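Local coordinates for neuraminidase (Influenza A virus, PDB 4K3Y), which is of uncertain function, forming the neuraminidase-like ectodomain of a bat influenza virus with the beta-propeller fold of the viral sialidases, at residues M39-R42 and Q43-V46; A342-K345 and A346-S350; T250-C253 and D254-T258. All coordinates share one frame; numbering follows the deposited sequence.

Contact 1: M39-R42 and Q43-V46; sequences MLTR and QNFV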
loop_
_atom_site.group_PDB
_atom_site.type_symbol
_atom_site.label_atom_id
_atom_site.label_comp_id
_atom_site.label_asym_id
_atom_site.label_seq_id
_atom_site.Cartn_x
_atom_site.Cartn_y
_atom_site.Cartn_z
ATOM N N MET C 39 9.042 -13.300 -5.197
ATOM C CA MET C 39 9.774 -14.032 -4.179
ATOM C C MET C 39 9.545 -15.547 -4.387
ATOM O O MET C 39 8.411 -15.990 -4.651
ATOM C CB MET C 39 9.271 -13.607 -2.791
ATOM C CG MET C 39 9.848 -14.398 -1.633
ATOM S SD MET C 39 11.509 -13.842 -1.233
ATOM C CE MET C 39 11.140 -12.548 -0.056
ATOM N N LEU C 40 10.623 -16.327 -4.299
ATOM C CA LEU C 40 10.524 -17.783 -4.311
ATOM C C LEU C 40 9.961 -18.252 -2.982
ATOM O O LEU C 40 10.522 -17.977 -1.934
ATOM C CB LEU C 40 11.889 -18.433 -4.545
ATOM C CG LEU C 40 12.295 -18.733 -5.989
ATOM C CD1 LEU C 40 11.843 -17.625 -6.936
ATOM C CD2 LEU C 40 13.798 -18.919 -6.072
ATOM N N THR C 41 8.848 -18.970 -3.030
ATOM C CA THR C 41 8.162 -19.397 -1.821
ATOM C C THR C 41 8.289 -20.897 -1.582
ATOM O O THR C 41 8.454 -21.677 -2.525
ATOM C CB THR C 41 6.672 -19.091 -1.919
ATOM O OG1 THR C 41 6.089 -19.901 -2.952
ATOM C CG2 THR C 41 6.479 -17.642 -2.262
ATOM N N ARG C 42 8.204 -21.282 -0.311
ATOM C CA ARG C 42 8.085 -22.678 0.087
ATOM C C ARG C 42 7.304 -22.790 1.408
ATOM O O ARG C 42 7.141 -21.799 2.127
ATOM C CB ARG C 42 9.464 -23.357 0.175
ATOM C CG ARG C 42 10.368 -22.892 1.314
ATOM C CD ARG C 42 11.584 -23.820 1.440
ATOM N NE ARG C 42 12.072 -23.930 2.815
ATOM C CZ ARG C 42 11.566 -24.759 3.726
ATOM N NH1 ARG C 42 10.549 -25.554 3.421
ATOM N NH2 ARG C 42 12.076 -24.789 4.948
ATOM N N GLN C 43 6.825 -23.994 1.715
ATOM C CA GLN C 43 5.975 -24.222 2.879
ATOM C C GLN C 43 4.774 -23.257 2.866
ATOM O O GLN C 43 4.437 -22.633 3.876
ATOM C CB GLN C 43 6.777 -24.121 4.194
ATOM C CG GLN C 43 6.261 -25.016 5.347
ATOM C CD GLN C 43 5.728 -24.223 6.559
ATOM O OE1 GLN C 43 6.245 -24.345 7.669
ATOM N NE2 GLN C 43 4.680 -23.431 6.345
ATOM N N ASN C 44 4.115 -23.142 1.717
ATOM C CA ASN C 44 2.913 -22.330 1.647
ATOM C C ASN C 44 1.756 -22.948 2.426
ATOM O O ASN C 44 1.667 -24.166 2.588
ATOM C CB ASN C 44 2.514 -22.077 0.192
ATOM C CG ASN C 44 3.603 -21.385 -0.592
ATOM O OD1 ASN C 44 3.613 -20.165 -0.708
ATOM N ND2 ASN C 44 4.537 -22.162 -1.126
ATOM N N PHE C 45 0.893 -22.084 2.938
ATOM C CA PHE C 45 -0.382 -22.497 3.498
ATOM C C PHE C 45 -1.252 -21.248 3.640
ATOM O O PHE C 45 -0.772 -20.111 3.553
ATOM C CB PHE C 45 -0.215 -23.217 4.851
ATOM C CG PHE C 45 0.216 -22.314 5.966
ATOM C CD1 PHE C 45 1.564 -22.050 6.185
ATOM C CD2 PHE C 45 -0.732 -21.706 6.794
ATOM C CE1 PHE C 45 1.967 -21.197 7.225
ATOM C CE2 PHE C 45 -0.340 -20.855 7.826
ATOM C CZ PHE C 45 1.014 -20.606 8.047
ATOM N N VAL C 46 -2.537 -21.466 3.866
ATOM C CA VAL C 46 -3.461 -20.365 3.933
ATOM C C VAL C 46 -4.081 -20.292 5.315
ATOM O O VAL C 46 -4.472 -21.320 5.900
ATOM C CB VAL C 46 -4.549 -20.518 2.878
ATOM C CG1 VAL C 46 -5.587 -19.399 2.995
ATOM C CG2 VAL C 46 -3.909 -20.520 1.502
#
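Thr41 and Asn44 meet because of how each turns about its first side-chain bond. In Thr41, a chi1 of 66° sets OG1 between the residue's own N and carbonyl carbon, and in Asn44, a chi1 of -59° swings CG back beside its N, on the side facing the threonine. The amide thus arrives at about a right angle to the threonine side chain, and Asn44 ND2 donates to Thr41 OG1 over 3.3 Å with an N-H...O angle of 148°. OG1 lies close to the plane of the amide, where the N-H bonds of the amide point. The other branch of the amide is close too, with Asn44 OD1 3.5 Å from Thr41 CB. A short polar side chain suits each end, since the two residues are only three apart and the chain bends between them.

That bend falls at Gln43, whose backbone is in the left-handed region. It interrupts the edge strand 40-48 of a four-stranded antiparallel sheet, one blade of the propeller, and lets its two halves run in different directions while both still pair with strand 53-61. The arginine and glutamine side chains at the corner run out obliquely to one another, with guanidinium and amide planes nearly perpendicular, and Arg42 NH1 approaches Gln43 CB only to 4.1 Å. Glutamine suits the corner by its reach: its OE1 accepts from the backbone N of Ala102, toward the next blade.

Asn44 is buried, yet both branches of its amide are satisfied: ND2 also donates to Glu339 OE2, and OD1 accepts from Arg55 NH1, which together fix the amide's rotation. Asn351 ND2 donates to the carbonyl O of Thr41 from strand 349-359.

Contact 2: A342-K345 and A346-S350; sequences ATTK and AGLSS
Ala342-Lys345 and Ala346-Ser350 are the two arms and the tip of an antiparallel hairpin, their end-to-end directions 161° apart. Ala342 and Ser350 form a hydrogen-bonded pair, Ala342 N donating to Ser350 O over 2.6 Å and Ser350 N returning a bond to Ala342 O over 2.7 Å. Thr343 and Ser349 follow as a non-hydrogen-bonded pair, and beyond them Thr344 N donates to Leu348 O, also over 2.6 Å. A type I turn from Thr344 to Gly347 closes the tip, with Gly347 N reaching Thr344 O over 2.9 Å. Thr344 therefore bonds to both Gly347 and Leu348, the pattern of a type I turn with a G1 bulge. Glycine fits the bulge because, with its positive phi and psi near zero, a CB would be pressed against the carbonyl O of Ala346.

Thr344 does most among the side chains. Its chi1 of 67° places OG1 over the turn, where Thr344 OG1 is a second, weak acceptor for Gly347 N and itself donates weakly to Leu348 O, each over 3.4 Å. Thr344 OG1 also lies 3.3 Å from Leu348 CB, and the threonine and leucine side chains run side by side in the same direction. Beta-branched threonine thus offers a hydroxyl to the turn and a methyl for packing. Thr343 CG2 rests 3.4 Å from Leu348 O on the face shared with Ser349, whereas Ala342 and Ser350, both small, occupy the other.

Asp36 OD1 accepts from Ala346 N at the exposed tip, and Ile34 bonds through its backbone to Thr343 and Lys345. The hairpin joins strands 335-343 and 349-359, the middle pair of their four-stranded blade, and Leu40 of strand 40-48 in the next blade packs against Thr344, Leu348 and Ser350.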
loop_
_atom_site.group_PDB
_atom_site.type_symbol
_atom_site.label_atom_id
_atom_site.label_comp_id
_atom_site.label_asym_id
_atom_site.label_seq_id
_atom_site.Cartn_x
_atom_site.Cartn_y
_atom_site.Cartn_z
ATOM N N ALA C 342 6.651 -25.837 -9.353
ATOM C CA ALA C 342 6.630 -24.978 -10.543
ATOM C C ALA C 342 8.018 -24.437 -10.915
ATOM O O ALA C 342 9.023 -24.742 -10.265
ATOM C CB ALA C 342 5.647 -23.829 -10.348
ATOM N N THR C 343 8.072 -23.616 -11.958
ATOM C CA THR C 343 9.349 -23.137 -12.482
ATOM C C THR C 343 9.260 -21.655 -12.809
ATOM O O THR C 343 8.232 -21.197 -13.301
ATOM C CB THR C 343 9.719 -23.910 -13.764
ATOM O OG1 THR C 343 9.530 -25.313 -13.538
ATOM C CG2 THR C 343 11.155 -23.662 -14.160
ATOM N N THR C 344 10.327 -20.904 -12.546
ATOM C CA THR C 344 10.328 -19.469 -12.860
ATOM C C THR C 344 10.684 -19.265 -14.313
ATOM O O THR C 344 11.124 -20.199 -14.978
ATOM C CB THR C 344 11.282 -18.643 -11.970
ATOM O OG1 THR C 344 12.648 -18.989 -12.250
ATOM C CG2 THR C 344 10.959 -18.868 -10.492
ATOM N N LYS C 345 10.483 -18.051 -14.813
ATOM C CA LYS C 345 10.755 -17.774 -16.216
ATOM C C LYS C 345 12.234 -18.019 -16.532
ATOM O O LYS C 345 12.586 -18.506 -17.615
ATOM C CB LYS C 345 10.337 -16.349 -16.589
ATOM C CG LYS C 345 10.244 -16.136 -18.081
ATOM C CD LYS C 345 10.420 -14.677 -18.455
ATOM C CE LYS C 345 11.298 -14.556 -19.692
ATOM N NZ LYS C 345 11.082 -13.283 -20.429
ATOM N N ALA C 346 13.081 -17.712 -15.554
ATOM C CA ALA C 346 14.522 -17.927 -15.647
ATOM C C ALA C 346 14.898 -19.402 -15.655
ATOM O O ALA C 346 15.965 -19.774 -16.147
ATOM C CB ALA C 346 15.217 -17.239 -14.497
ATOM N N GLY C 347 14.035 -20.237 -15.087
ATOM C CA GLY C 347 14.295 -21.662 -15.021
ATOM C C GLY C 347 14.475 -22.201 -13.613
ATOM O O GLY C 347 14.558 -23.415 -13.430
ATOM N N LEU C 348 14.534 -21.320 -12.615
ATOM C CA LEU C 348 14.591 -21.786 -11.224
ATOM C C LEU C 348 13.324 -22.558 -10.865
ATOM O O LEU C 348 12.217 -22.185 -11.282
ATOM C CB LEU C 348 14.769 -20.627 -10.251
ATOM C CG LEU C 348 16.216 -20.334 -9.864
ATOM C CD1 LEU C 348 16.957 -19.640 -10.993
ATOM C CD2 LEU C 348 16.273 -19.484 -8.617
ATOM N N SER C 349 13.476 -23.651 -10.121
ATOM C CA SER C 349 12.295 -24.364 -9.649
ATOM C C SER C 349 11.786 -23.674 -8.384
ATOM O O SER C 349 12.566 -23.072 -7.636
ATOM C CB SER C 349 12.574 -25.863 -9.419
ATOM O OG SER C 349 13.207 -26.082 -8.176
ATOM N N SER C 350 10.477 -23.748 -8.166
ATOM C CA SER C 350 9.832 -23.095 -7.021
ATOM C C SER C 350 8.425 -23.663 -6.808
ATOM O O SER C 350 8.002 -24.586 -7.494
ATOM C CB SER C 350 9.762 -21.575 -7.239
ATOM O OG SER C 350 9.238 -20.895 -6.104
#

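Contact 3: T250-C253 and D254-T258; sequences TNYC and DKTTT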
loop_
_atom_site.group_PDB
_atom_site.type_symbol
_atom_site.label_atom_id
_atom_site.label_comp_id
_atom_site.label_asym_id
_atom_site.label_seq_id
_atom_site.Cartn_x
_atom_site.Cartn_y
_atom_site.Cartn_z
ATOM N N THR C 250 -8.712 -53.411 0.468
ATOM C CA THR C 250 -10.055 -53.593 0.997
ATOM C C THR C 250 -10.220 -52.653 2.188
ATOM O O THR C 250 -9.232 -52.180 2.752
ATOM C CB THR C 250 -10.279 -55.039 1.476
ATOM O OG1 THR C 250 -9.188 -55.435 2.323
ATOM C CG2 THR C 250 -10.379 -55.986 0.287
ATOM N N ASN C 251 -11.457 -52.382 2.580
ATOM C CA ASN C 251 -11.668 -51.580 3.771
ATOM C C ASN C 251 -11.334 -52.371 5.034
ATOM O O ASN C 251 -11.767 -53.514 5.195
ATOM C CB ASN C 251 -13.105 -51.059 3.826
ATOM C CG ASN C 251 -13.415 -50.076 2.712
ATOM O OD1 ASN C 251 -12.577 -49.800 1.853
ATOM N ND2 ASN C 251 -14.630 -49.550 2.717
ATOM N N TYR C 252 -10.536 -51.766 5.910
ATOM C CA TYR C 252 -10.255 -52.327 7.234
ATOM C C TYR C 252 -9.825 -51.233 8.211
ATOM O O TYR C 252 -9.412 -50.147 7.788
ATOM C CB TYR C 252 -9.239 -53.473 7.174
ATOM C CG TYR C 252 -7.876 -53.163 6.594
ATOM C CD1 TYR C 252 -6.927 -52.421 7.308
ATOM C CD2 TYR C 252 -7.514 -53.663 5.347
ATOM C CE1 TYR C 252 -5.654 -52.160 6.768
ATOM C CE2 TYR C 252 -6.254 -53.418 4.804
ATOM C CZ TYR C 252 -5.330 -52.666 5.510
ATOM O OH TYR C 252 -4.092 -52.442 4.944
ATOM N N CYS C 253 -9.920 -51.506 9.508
ATOM C CA CYS C 253 -9.847 -50.412 10.478
ATOM C C CYS C 253 -8.523 -50.230 11.219
ATOM O O CYS C 253 -8.509 -49.792 12.364
ATOM C CB CYS C 253 -11.035 -50.459 11.454
ATOM S SG CYS C 253 -12.599 -49.926 10.701
ATOM N N ASP C 254 -7.416 -50.543 10.557
ATOM C CA ASP C 254 -6.096 -50.222 11.099
ATOM C C ASP C 254 -5.086 -49.902 10.007
ATOM O O ASP C 254 -5.439 -49.828 8.825
ATOM C CB ASP C 254 -5.561 -51.316 12.036
ATOM C CG ASP C 254 -6.019 -52.712 11.643
ATOM O OD1 ASP C 254 -6.463 -52.898 10.487
ATOM O OD2 ASP C 254 -5.929 -53.618 12.503
ATOM N N LYS C 255 -3.832 -49.715 10.413
ATOM C CA LYS C 255 -2.828 -49.120 9.538
ATOM C C LYS C 255 -2.559 -49.955 8.299
ATOM O O LYS C 255 -2.652 -51.190 8.333
ATOM C CB LYS C 255 -1.505 -48.890 10.283
ATOM C CG LYS C 255 -1.561 -47.936 11.481
ATOM C CD LYS C 255 -0.298 -48.112 12.342
ATOM C CE LYS C 255 -0.320 -47.256 13.600
ATOM N NZ LYS C 255 -1.194 -47.799 14.682
ATOM N N THR C 256 -2.242 -49.267 7.204
ATOM C CA THR C 256 -1.674 -49.917 6.029
ATOM C C THR C 256 -0.154 -49.745 6.076
ATOM O O THR C 256 0.404 -48.780 5.550
ATOM C CB THR C 256 -2.247 -49.332 4.741
ATOM O OG1 THR C 256 -3.665 -49.500 4.744
ATOM C CG2 THR C 256 -1.657 -50.029 3.523
ATOM N N THR C 257 0.514 -50.688 6.727
ATOM C CA THR C 257 1.924 -50.524 7.046
ATOM C C THR C 257 2.774 -50.632 5.794
ATOM O O THR C 257 3.910 -50.141 5.737
ATOM C CB THR C 257 2.379 -51.563 8.086
ATOM O OG1 THR C 257 2.281 -52.880 7.524
ATOM C CG2 THR C 257 1.513 -51.455 9.358
ATOM N N THR C 258 2.197 -51.277 4.790
ATOM C CA THR C 258 2.842 -51.452 3.499
ATOM C C THR C 258 3.062 -50.091 2.860
ATOM O O THR C 258 2.104 -49.362 2.594
ATOM C CB THR C 258 1.967 -52.304 2.557
ATOM O OG1 THR C 258 1.367 -53.388 3.288
ATOM C CG2 THR C 258 2.790 -52.825 1.386
#
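Tyr252 reaches past Asp254 and Lys255 to Thr256, with Thr250 OG1, from two residues earlier, in the plane of its ring at the edge. A chi1 of 59° sets Tyr252 CG between the residue's own N and carbonyl carbon and directs the ring toward the following residues; one edge faces their carbonyls. Asp254 O sits at that edge, 3.1 Å from Tyr252 CE1, with Lys255 O also near the ring plane. The Asp254 carboxylate is turned 69° to the ring and brings Asp254 OD1 within 3.2 Å of Tyr252 CD1. At the far end, Thr256 OG1 donates to Tyr252 OH over 3.0 Å. Tyrosine suits the place because its ring carries a hydroxyl far enough out to meet Thr256.

The whole bend belongs to the irregular connection between strands 230-233 and 268-269, which leads from one propeller blade to the next. Cys253 comes after the tyrosine and is disulfide-bonded to Cys236, tying the connection to its own earlier part. Asp254 O, besides facing the ring, accepts from Lys218 NZ; Thr256 N donates to Asp216 OD1, and Asp216 is one of the residues of the calcium site.

How the contacts relate
Contacts 1 and 2 are neighbours, their centres about 14 Å apart, and they touch where two blades meet: Leu40 CD2 lies 3.6 Å from Leu348 CD2, and Leu40 CD1 is 3.9 Å from Thr344 CG2. The centre of contact 1 lies about 12 Å from the centre of the chain, that of contact 2 about 24 Å. Contact 3 lies on the opposite side of the chain's centre from contact 1, its centre about 33 Å from that of contact 1 and about 39 Å from that of contact 2; it touches neither. The Thr256 side chain in contact 3 is about 9 Å from the calcium ion, whereas the Ala342 side chain in contact 2 is about 11 Å from a glycan sugar.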